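Local atomic coordinates of putative branched-chain amino acid transport system substrate-binding protein (Rhodopseudomonas palustris, PDB entry 4F8J), a protein that probably captures aromatic acids such as 4'-hydroxycinnamic acid in the periplasm and delivers them to an ABC-type transporter, closing two lobes around the ligand. Residues R28-F33 and A285-A290; M243-V248 and R280-A285; P95-A100 and W111-P116. All blocks are in the same frame, centred on the assembly; numbering follows the deposited sequence.

Interaction 1 of 3, residues R28-F33 and A285-A290; sequences RNALEF and AHSFDA. With HC4 (4'-hydroxycinnamic acid), chain E.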
# COMPACT_ATOMS: atom_id res chain seq x y z
N ARG A 28 -4.63 11.21 3.69
CA ARG A 28 -4.63 12.59 4.20
C ARG A 28 -5.37 12.70 5.55
O ARG A 28 -4.91 13.33 6.48
CB ARG A 28 -5.18 13.56 3.16
CG ARG A 28 -5.27 15.01 3.64
CD ARG A 28 -5.76 15.95 2.54
NE ARG A 28 -5.99 17.29 3.11
CZ ARG A 28 -7.14 17.67 3.66
NH1 ARG A 28 -7.26 18.91 4.18
NH2 ARG A 28 -8.18 16.84 3.70
N ASN A 29 -6.55 12.10 5.63
CA ASN A 29 -7.34 12.14 6.85
C ASN A 29 -6.63 11.52 8.04
O ASN A 29 -6.84 11.97 9.15
CB ASN A 29 -8.68 11.45 6.63
CG ASN A 29 -9.62 12.28 5.80
OD1 ASN A 29 -9.37 13.46 5.54
ND2 ASN A 29 -10.71 11.67 5.35
N ALA A 30 -5.83 10.46 7.82
CA ALA A 30 -5.14 9.81 8.93
C ALA A 30 -4.15 10.74 9.60
O ALA A 30 -3.77 10.49 10.75
CB ALA A 30 -4.42 8.54 8.47
N LEU A 31 -3.73 11.80 8.90
CA LEU A 31 -2.77 12.77 9.44
C LEU A 31 -3.32 13.51 10.65
O LEU A 31 -2.54 14.06 11.46
CB LEU A 31 -2.33 13.77 8.36
CG LEU A 31 -1.65 13.13 7.15
CD1 LEU A 31 -1.38 14.19 6.11
CD2 LEU A 31 -0.38 12.41 7.57
N GLU A 32 -4.64 13.56 10.80
CA GLU A 32 -5.21 14.12 12.02
C GLU A 32 -4.80 13.38 13.32
O GLU A 32 -4.81 13.95 14.40
CB GLU A 32 -6.75 14.12 11.89
CG GLU A 32 -7.42 14.80 13.08
CD GLU A 32 -8.89 15.09 12.90
OE1 GLU A 32 -9.43 14.90 11.78
OE2 GLU A 32 -9.51 15.49 13.93
N PHE A 33 -4.43 12.10 13.17
CA PHE A 33 -4.25 11.21 14.31
C PHE A 33 -2.80 10.82 14.56
O PHE A 33 -2.54 9.97 15.42
CB PHE A 33 -5.11 9.96 14.10
CG PHE A 33 -6.53 10.28 13.66
CD1 PHE A 33 -7.33 11.12 14.42
CD2 PHE A 33 -7.04 9.79 12.47
CE1 PHE A 33 -8.62 11.44 13.99
CE2 PHE A 33 -8.34 10.09 12.06
CZ PHE A 33 -9.11 10.92 12.82
N ALA A 285 -3.75 3.47 6.92
CA ALA A 285 -2.75 2.86 7.74
C ALA A 285 -1.33 3.21 7.23
O ALA A 285 -0.40 3.25 8.04
CB ALA A 285 -2.96 1.36 7.82
N HIS A 286 -1.13 3.39 5.93
CA HIS A 286 0.23 3.66 5.43
C HIS A 286 0.77 5.00 5.89
O HIS A 286 1.93 5.10 6.29
CB HIS A 286 0.36 3.52 3.94
CG HIS A 286 0.02 2.15 3.41
ND1 HIS A 286 0.34 0.99 4.07
CD2 HIS A 286 -0.69 1.78 2.25
CE1 HIS A 286 -0.11 -0.06 3.35
NE2 HIS A 286 -0.71 0.40 2.24
N SER A 287 -0.07 6.05 5.84
CA SER A 287 0.42 7.35 6.32
C SER A 287 0.53 7.33 7.84
O SER A 287 1.51 7.84 8.38
CB SER A 287 -0.42 8.52 5.79
OG SER A 287 -1.73 8.34 6.24
N PHE A 288 -0.39 6.67 8.55
CA PHE A 288 -0.30 6.54 10.02
C PHE A 288 0.99 5.82 10.39
O PHE A 288 1.76 6.26 11.25
CB PHE A 288 -1.53 5.75 10.52
CG PHE A 288 -1.59 5.56 11.99
CD1 PHE A 288 -2.14 6.53 12.85
CD2 PHE A 288 -1.11 4.40 12.54
CE1 PHE A 288 -2.21 6.30 14.21
CE2 PHE A 288 -1.18 4.17 13.90
CZ PHE A 288 -1.72 5.13 14.73
N ASP A 289 1.28 4.73 9.68
CA ASP A 289 2.45 3.91 10.00
C ASP A 289 3.74 4.67 9.67
O ASP A 289 4.75 4.48 10.36
CB ASP A 289 2.43 2.60 9.23
CG ASP A 289 1.39 1.64 9.74
OD1 ASP A 289 0.77 1.92 10.79
OD2 ASP A 289 1.24 0.54 9.14
N ALA A 290 3.72 5.48 8.60
CA ALA A 290 4.92 6.24 8.26
C ALA A 290 5.33 7.13 9.45
O ALA A 290 6.54 7.28 9.76
CB ALA A 290 4.71 7.05 6.99
C1 HC4 E . -1.29 1.14 -7.46
O1 HC4 E . -0.32 1.42 -8.17
O2 HC4 E . -2.46 1.52 -7.76
C2 HC4 E . -1.19 0.35 -6.20
C3 HC4 E . -1.79 0.83 -5.11
C1' HC4 E . -1.62 0.25 -3.75
C2' HC4 E . -1.40 -1.13 -3.50
C3' HC4 E . -1.18 -1.58 -2.21
C4' HC4 E . -1.18 -0.73 -1.11
C5' HC4 E . -1.40 0.62 -1.35
C6' HC4 E . -1.61 1.06 -2.64
O4' HC4 E . -0.99 -1.16 0.18
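The methyl of Ala30 points at helix 282-302, its CB 3.5 Å from OG of Ser287. That hydroxyl sits between its own backbone N and carbonyl carbon (chi1 61°), which turns it toward the neighbouring segment, where it is hydrogen-bonded to the carbonyl O of Glu27. Leu31, in a short 3-10 turn, starts out away from the contact, but its branch curls back so that CD2 lies 4.3 Å from CB of Ser287. At Phe33 the backbone does the touching: its carbonyl O stands near the plane of the Phe288 ring, at the edge, 3.9 Å from CE1, while the Phe33 ring itself leads off to helix 261-275. Phe288 swings out to this meeting with CG anti to the backbone N (chi1 -179°).

Two residues before Phe288, His286 faces the ligand. NE2 of His286 and O4' of HC4 are 2.6 Å apart in a hydrogen bond whose donor could be either group. No hydrogen bond joins the two segments, so they meet through van der Waals contact on one flank of a helix whose His286 grips the ligand's phenol.

Interaction 2 of 3, residues M243-V248 and R280-A285; sequences MASGPV and RSQFAA. With HC4 (4'-hydroxycinnamic acid), chain E.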
# COMPACT_ATOMS: atom_id res chain seq x y z
N MSE A 243 -8.82 -11.85 -0.53
CA MSE A 243 -8.13 -10.57 -0.65
C MSE A 243 -6.95 -10.52 0.30
O MSE A 243 -7.09 -10.78 1.50
CB MSE A 243 -9.10 -9.43 -0.37
CG MSE A 243 -8.50 -8.07 -0.65
SE MSE A 243 -9.63 -6.62 -0.12
CE MSE A 243 -11.04 -6.81 -1.48
N ALA A 244 -5.78 -10.21 -0.24
CA ALA A 244 -4.62 -9.94 0.59
C ALA A 244 -4.81 -8.60 1.27
O ALA A 244 -5.28 -7.66 0.66
CB ALA A 244 -3.36 -9.91 -0.27
N SER A 245 -4.53 -8.53 2.55
CA SER A 245 -4.71 -7.31 3.30
C SER A 245 -3.65 -7.15 4.34
O SER A 245 -3.14 -8.12 4.89
CB SER A 245 -6.07 -7.38 4.00
OG SER A 245 -6.31 -6.24 4.71
N GLY A 246 -3.32 -5.92 4.70
CA GLY A 246 -2.60 -5.72 5.90
C GLY A 246 -3.47 -6.04 7.13
O GLY A 246 -4.69 -6.01 7.05
N PRO A 247 -2.84 -6.24 8.28
CA PRO A 247 -3.56 -6.64 9.49
C PRO A 247 -4.43 -5.54 10.07
O PRO A 247 -5.27 -5.81 10.93
CB PRO A 247 -2.44 -7.07 10.46
CG PRO A 247 -1.21 -6.43 9.92
CD PRO A 247 -1.37 -6.29 8.46
N VAL A 248 -4.27 -4.31 9.59
CA VAL A 248 -5.02 -3.19 10.10
C VAL A 248 -6.51 -3.37 9.81
O VAL A 248 -7.37 -2.74 10.47
CB VAL A 248 -4.53 -1.87 9.48
CG1 VAL A 248 -4.99 -1.71 8.03
CG2 VAL A 248 -5.06 -0.70 10.31
N ARG A 280 -12.26 2.01 8.33
CA ARG A 280 -10.86 1.61 8.26
C ARG A 280 -10.42 1.28 6.85
O ARG A 280 -11.25 0.83 6.03
CB ARG A 280 -10.62 0.40 9.17
CG ARG A 280 -11.34 -0.86 8.76
CD ARG A 280 -11.26 -1.96 9.79
NE ARG A 280 -11.93 -1.55 11.01
CZ ARG A 280 -12.00 -2.29 12.11
NH1 ARG A 280 -11.42 -3.49 12.13
NH2 ARG A 280 -12.61 -1.84 13.18
N SER A 281 -9.13 1.48 6.57
CA SER A 281 -8.61 1.11 5.26
C SER A 281 -7.16 0.71 5.32
O SER A 281 -6.40 1.18 6.16
CB SER A 281 -8.78 2.25 4.23
OG SER A 281 -8.03 3.38 4.59
N GLN A 282 -6.78 -0.08 4.33
CA GLN A 282 -5.37 -0.35 4.00
C GLN A 282 -4.57 0.96 3.89
O GLN A 282 -3.43 1.03 4.34
CB GLN A 282 -5.33 -1.10 2.66
CG GLN A 282 -3.95 -1.43 2.12
CD GLN A 282 -3.28 -2.61 2.77
OE1 GLN A 282 -3.80 -3.21 3.72
NE2 GLN A 282 -2.06 -2.95 2.28
N PHE A 283 -5.19 1.98 3.33
CA PHE A 283 -4.49 3.20 2.87
C PHE A 283 -4.21 4.18 4.01
O PHE A 283 -3.09 4.67 4.17
CB PHE A 283 -5.29 3.81 1.71
CG PHE A 283 -5.77 2.76 0.72
CD1 PHE A 283 -4.84 1.93 0.10
CD2 PHE A 283 -7.12 2.54 0.53
CE1 PHE A 283 -5.27 0.93 -0.78
CE2 PHE A 283 -7.53 1.54 -0.33
CZ PHE A 283 -6.59 0.74 -0.97
N ALA A 284 -5.22 4.45 4.83
CA ALA A 284 -5.05 5.31 5.99
C ALA A 284 -3.88 4.80 6.82
O ALA A 284 -3.13 5.56 7.37
CB ALA A 284 -6.31 5.30 6.85
N ALA A 285 -3.75 3.47 6.92
CA ALA A 285 -2.75 2.86 7.74
C ALA A 285 -1.33 3.21 7.23
O ALA A 285 -0.40 3.25 8.04
CB ALA A 285 -2.96 1.36 7.82
C1 HC4 E . -1.29 1.14 -7.46
O1 HC4 E . -0.32 1.42 -8.17
O2 HC4 E . -2.46 1.52 -7.76
C2 HC4 E . -1.19 0.35 -6.20
C3 HC4 E . -1.79 0.83 -5.11
C1' HC4 E . -1.62 0.25 -3.75
C2' HC4 E . -1.40 -1.13 -3.50
C3' HC4 E . -1.18 -1.58 -2.21
C4' HC4 E . -1.18 -0.73 -1.11
C5' HC4 E . -1.40 0.62 -1.35
C6' HC4 E . -1.61 1.06 -2.64
O4' HC4 E . -0.99 -1.16 0.18
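The carboxamide of Gln282 is the flat group that joins Gly246 to the ligand. Its OE1 accepts the backbone N-H of Gly246 at 2.9 Å, the donor lying 16° out of the amide plane, and its NE2 gives a nearly straight bond (170°) to O4' of HC4 at 3.0 Å. In the two-lobed periplasmic binding protein fold, residues 246-248 leave the end of strand 242-245 in one lobe and pass the start of helix 282-302, which packs with the other lobe, as expected of a hinge crossover. Next along the helix, the Phe283 ring carries CB of Gln282 over one face, offset toward the rim, and presents its edge to the ligand: C5' of HC4 lies near the ring plane, 3.9 Å from CE1 of Phe283. CD of Arg280 lies 4.0 Å from Val248 O, while its guanidinium is held by salt bridges to Glu272 and Glu252.

CG of Gln282 is set anti to the backbone N, and the chain then bends at chi2 (78°), bringing the amide between Gly246 and the phenol. Gln117 accepts a further bond from NE2, so both ends of this buried amide are engaged.

Val248 supplies the apolar part. Its CG1 reaches the methyl CB of Ala285 at 3.7 Å and the carbonyl O of Ser281 at the same distance, wedged into the first turn. Ser281 is the N-cap of that helix: its OG accepts the N-H of Ala284 at 3.0 Å.

Interaction 3 of 3, residues P95-A100 and W111-P116; sequences PHIALA and WSVAMP. With HC4 (4'-hydroxycinnamic acid), chain E.
Pro95 slides alongside the indole of Trp111, both pointing the same way. CG of Pro95 lies in the ring plane at the edge, and CD of Pro95 stands 3.7 Å from CZ3 of Trp111; helix 310-322 packs against both residues. On the next pair the bump is polar: the His96 ring turns its edge to Ser112, whose OG lies in the ring plane, 2.8 Å from ND1, in a bond that either group could donate. Gly75 O holds the far nitrogen of the imidazole, NE2, which helps fix the ring's rotation, and helix 79-92 covers this face. Further along it, the small methyls of Ala98 and Ala114 pass 4.2 Å apart, CB to CB.

These are parallel neighbours at the edge of a lobe's alpha/beta sheet, strand 112-114 outermost, joined by a connection that contains no helix. Val113 N to His96 O and Ala98 N to Val113 O are rungs of their ladder.

On the other face Ile97 lies beside Val113. Met115, a selenomethionine, has CG anti to the carbonyl carbon (chi1 -65°) and bends again at chi2 and chi3; CG2 of Ile97 drops into that bend, 3.5 Å from CG. Leu99 CD2 closes on the same CG from alongside. Beyond the strands, Pro116 wedges its ring against the turning chain: CG lies 3.4 Å from Leu99 O, and CB reaches O4' of HC4 at 3.4 Å.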
# COMPACT_ATOMS: atom_id res chain seq x y z
N PRO A 95 15.23 11.51 2.68
CA PRO A 95 14.51 10.28 2.93
C PRO A 95 13.09 10.32 2.42
O PRO A 95 12.39 11.33 2.60
CB PRO A 95 14.52 10.15 4.46
CG PRO A 95 15.73 10.91 4.86
CD PRO A 95 15.86 12.05 3.90
N HIS A 96 12.68 9.23 1.81
CA HIS A 96 11.37 9.09 1.17
C HIS A 96 10.69 7.85 1.71
O HIS A 96 11.23 6.74 1.60
CB HIS A 96 11.55 8.98 -0.35
CG HIS A 96 10.31 8.55 -1.07
ND1 HIS A 96 10.34 7.66 -2.12
CD2 HIS A 96 8.98 8.86 -0.85
CE1 HIS A 96 9.09 7.45 -2.53
NE2 HIS A 96 8.25 8.20 -1.78
N ILE A 97 9.52 8.04 2.31
CA ILE A 97 8.67 6.94 2.72
C ILE A 97 7.53 6.79 1.73
O ILE A 97 6.64 7.64 1.63
CB ILE A 97 8.15 7.10 4.17
CG1 ILE A 97 9.30 7.19 5.14
CG2 ILE A 97 7.22 5.93 4.49
CD1 ILE A 97 8.86 7.53 6.56
N ALA A 98 7.59 5.72 0.93
CA ALA A 98 6.58 5.47 -0.09
C ALA A 98 5.27 4.96 0.47
O ALA A 98 5.30 4.10 1.35
CB ALA A 98 7.13 4.50 -1.12
N LEU A 99 4.13 5.42 -0.07
CA LEU A 99 2.80 5.00 0.39
C LEU A 99 2.10 4.09 -0.63
O LEU A 99 0.95 3.71 -0.42
CB LEU A 99 1.97 6.23 0.81
CG LEU A 99 2.57 7.15 1.86
CD1 LEU A 99 1.62 8.33 2.17
CD2 LEU A 99 2.96 6.39 3.17
N ALA A 100 2.80 3.75 -1.71
CA ALA A 100 2.39 2.76 -2.72
C ALA A 100 3.57 1.83 -2.97
O ALA A 100 4.73 2.23 -2.80
CB ALA A 100 1.95 3.44 -4.00
N TRP A 111 17.57 6.17 -0.78
CA TRP A 111 16.75 7.14 -0.07
C TRP A 111 15.31 6.74 0.08
O TRP A 111 14.59 7.43 0.81
CB TRP A 111 16.89 8.53 -0.70
CG TRP A 111 18.28 9.05 -0.54
CD1 TRP A 111 19.32 9.04 -1.44
CD2 TRP A 111 18.81 9.69 0.65
NE1 TRP A 111 20.46 9.59 -0.89
CE2 TRP A 111 20.21 9.99 0.37
CE3 TRP A 111 18.28 10.01 1.90
CZ2 TRP A 111 21.02 10.61 1.28
CZ3 TRP A 111 19.12 10.62 2.83
CH2 TRP A 111 20.45 10.91 2.54
N SER A 112 14.85 5.65 -0.54
CA SER A 112 13.45 5.24 -0.43
C SER A 112 13.24 3.97 0.36
O SER A 112 13.97 3.02 0.20
CB SER A 112 12.82 5.06 -1.82
OG SER A 112 12.73 6.29 -2.55
N VAL A 113 12.23 3.99 1.21
CA VAL A 113 11.63 2.79 1.80
C VAL A 113 10.13 2.79 1.52
O VAL A 113 9.58 3.81 1.10
CB VAL A 113 11.86 2.71 3.34
CG1 VAL A 113 13.35 2.57 3.65
CG2 VAL A 113 11.21 3.90 4.07
N ALA A 114 9.47 1.64 1.71
CA ALA A 114 8.03 1.54 1.42
C ALA A 114 7.24 1.02 2.60
O ALA A 114 7.67 0.08 3.28
CB ALA A 114 7.81 0.62 0.22
N MSE A 115 6.08 1.63 2.83
CA MSE A 115 5.12 1.16 3.81
C MSE A 115 4.27 -0.02 3.31
O MSE A 115 4.07 -0.98 4.05
CB MSE A 115 4.20 2.30 4.28
CG MSE A 115 4.81 3.43 5.04
SE MSE A 115 5.57 2.81 6.75
CE MSE A 115 7.04 2.74 6.12
N PRO A 116 3.73 0.05 2.09
CA PRO A 116 2.88 -1.10 1.67
C PRO A 116 3.64 -2.40 1.62
O PRO A 116 4.84 -2.43 1.34
CB PRO A 116 2.41 -0.69 0.27
CG PRO A 116 2.50 0.79 0.30
CD PRO A 116 3.74 1.09 1.05
C1 HC4 E . -1.29 1.14 -7.46
O1 HC4 E . -0.32 1.42 -8.17
O2 HC4 E . -2.46 1.52 -7.76
C2 HC4 E . -1.19 0.35 -6.20
C3 HC4 E . -1.79 0.83 -5.11
C1' HC4 E . -1.62 0.25 -3.75
C2' HC4 E . -1.40 -1.13 -3.50
C3' HC4 E . -1.18 -1.58 -2.21
C4' HC4 E . -1.18 -0.73 -1.11
C5' HC4 E . -1.40 0.62 -1.35
C6' HC4 E . -1.61 1.06 -2.64
O4' HC4 E . -0.99 -1.16 0.18

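How the interactions relate
All three contacts are buried, and each brings a residue to the phenol end of the ligand. Interactions 1 and 2 use successive turns of helix 282-302 and share Ala285, which faces Val248 in interaction 2; Ala30 CB also packs on Ala284 O. Interaction 3 meets the same helix elsewhere, with Leu99, Met115 and Pro116 packed against His286 and Ile97 against Ala290. Chemistry follows place: the helix flank of interaction 1 has no hydrogen bond between its segments, the probable hinge of interaction 2 has one, from backbone to amide, and the sheet edge of interaction 3 has a regular backbone ladder. Interactions 2 and 3 do not touch, their nearest atoms being about 5 Å apart.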